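Local atomic coordinates of CrmK (Actinoalloteichus sp. WH1-2216-6, PDB entry 5I1V), a protein that binds FAD covalently and probably acts as an oxidase that recycles shunt products in caerulomycin biosynthesis. Residues 244-249 with 302-307. Sequence-based numbering, arbitrary orientation.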
# COMPACT_ATOMS: atom_id res chain seq x y z
N VAL A 244 -9.12 6.91 29.59
CA VAL A 244 -8.84 5.50 29.36
C VAL A 244 -9.75 4.61 30.22
O VAL A 244 -10.21 3.56 29.76
CB VAL A 244 -7.36 5.15 29.67
CG1 VAL A 244 -7.16 3.64 29.62
CG2 VAL A 244 -6.45 5.87 28.71
N SER A 245 -9.97 4.98 31.49
CA SER A 245 -10.92 4.23 32.35
C SER A 245 -12.29 4.18 31.71
O SER A 245 -12.94 3.14 31.68
CB SER A 245 -11.03 4.85 33.75
OG SER A 245 -9.79 4.76 34.40
N ASN A 246 -12.77 5.31 31.21
CA ASN A 246 -14.07 5.34 30.52
C ASN A 246 -14.15 4.39 29.35
O ASN A 246 -15.16 3.74 29.15
CB ASN A 246 -14.44 6.73 30.04
CG ASN A 246 -14.76 7.67 31.19
OD1 ASN A 246 -14.93 7.22 32.32
ND2 ASN A 246 -14.85 8.94 30.90
N PHE A 247 -13.08 4.39 28.54
CA PHE A 247 -12.97 3.49 27.38
C PHE A 247 -13.03 2.03 27.83
O PHE A 247 -13.84 1.27 27.34
CB PHE A 247 -11.65 3.74 26.66
CG PHE A 247 -11.50 2.94 25.39
CD1 PHE A 247 -12.06 3.39 24.21
CD2 PHE A 247 -10.79 1.75 25.36
CE1 PHE A 247 -11.93 2.66 23.02
CE2 PHE A 247 -10.66 1.01 24.18
CZ PHE A 247 -11.22 1.48 23.01
N LEU A 248 -12.20 1.67 28.80
CA LEU A 248 -12.15 0.29 29.27
C LEU A 248 -13.49 -0.16 29.84
O LEU A 248 -13.96 -1.27 29.53
CB LEU A 248 -11.04 0.07 30.28
CG LEU A 248 -9.63 0.39 29.79
CD1 LEU A 248 -8.63 0.23 30.91
CD2 LEU A 248 -9.24 -0.45 28.60
N ASP A 249 -14.14 0.71 30.62
CA ASP A 249 -15.42 0.32 31.25
C ASP A 249 -16.45 0.09 30.21
O ASP A 249 -17.19 -0.89 30.28
CB ASP A 249 -15.97 1.41 32.21
CG ASP A 249 -15.10 1.61 33.43
OD1 ASP A 249 -14.35 0.67 33.80
OD2 ASP A 249 -15.15 2.72 34.03
N LEU A 302 -17.16 8.37 26.69
CA LEU A 302 -15.72 8.62 26.76
C LEU A 302 -15.40 9.92 27.41
O LEU A 302 -14.38 10.02 28.09
CB LEU A 302 -15.10 8.67 25.37
CG LEU A 302 -14.94 7.34 24.66
CD1 LEU A 302 -14.01 7.54 23.47
CD2 LEU A 302 -14.39 6.28 25.59
N ASN A 303 -16.22 10.92 27.15
CA ASN A 303 -15.99 12.27 27.67
C ASN A 303 -16.45 12.55 29.08
O ASN A 303 -16.16 13.62 29.60
CB ASN A 303 -16.73 13.28 26.83
CG ASN A 303 -16.23 13.32 25.42
OD1 ASN A 303 -15.03 13.12 25.17
ND2 ASN A 303 -17.14 13.61 24.49
N GLU A 304 -17.20 11.67 29.72
CA GLU A 304 -17.76 12.09 30.98
C GLU A 304 -16.66 12.16 32.07
O GLU A 304 -15.84 11.26 32.23
CB GLU A 304 -19.07 11.36 31.34
CG GLU A 304 -19.06 9.87 31.59
CD GLU A 304 -20.44 9.20 31.35
OE1 GLU A 304 -21.33 9.81 30.70
OE2 GLU A 304 -20.65 8.04 31.78
N GLY A 305 -16.58 13.33 32.74
CA GLY A 305 -15.55 13.60 33.74
C GLY A 305 -14.18 14.00 33.19
O GLY A 305 -13.22 14.08 33.94
N VAL A 306 -14.10 14.26 31.88
CA VAL A 306 -12.83 14.49 31.19
C VAL A 306 -12.84 15.93 30.71
O VAL A 306 -13.72 16.31 29.94
CB VAL A 306 -12.70 13.53 29.96
CG1 VAL A 306 -11.47 13.85 29.12
CG2 VAL A 306 -12.67 12.09 30.44
N ALA A 307 -11.88 16.74 31.15
CA ALA A 307 -11.89 18.16 30.83
C ALA A 307 -11.56 18.46 29.36
O ALA A 307 -12.24 19.28 28.76
CB ALA A 307 -10.95 18.94 31.77
O HOH W 1 -17.83 7.82 33.54
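N246 lays its carboxamide against the backbone of L302 to E304, and its ND2 grips two carbonyl oxygens there. One N-H runs almost straight to L302 O (ND2 to O 3.0 Å, N-H...O angle 176°), approaching from above that carbonyl plane although the oxygen lies in the plane of the amide. The other N-H goes to E304 O, with 2.9 Å between N246 ND2 and that oxygen, this time in the carbonyl plane and on a lone pair. With CG beside the backbone N (chi1 -70°), the amide extends from helix 237-253 to these oxygens, while OD1 accepts from R242 NE one turn earlier; both ends of the buried amide are thus engaged and its flip is fixed. A water lies 3.2 Å from N246 OD1 and could bridge it weakly to E304 OE2. V306, which closes the type II turn N303-V306, brings CG2 to 3.9 Å from N246 ND2; G305 holds the third position of that turn, where a positive phi (80°) favours glycine. Replacing N246 by alanine would probably leave the carbonyls of L302 and E304 without their common donor and the turn less firmly tied to helix 237-253.

Beside this polar link runs an apolar one. L302 CD2 rests 3.6 Å from F247 CA and sits against the rim of the F247 ring, the two side chains running abreast towards the sheet. Both touch M280 of strand 277-285, and F247 reaches Y377 of strand 374-379. The F247 side chain is about 12 Å from those of FAD-binding F123 and Y138, outside the flavin site. The contact joins two helices over the eight-stranded antiparallel sheet, consistent with the substrate-binding domain of berberine-bridge-type oxidases, where the chain passes from 291-303 towards strand 311-318.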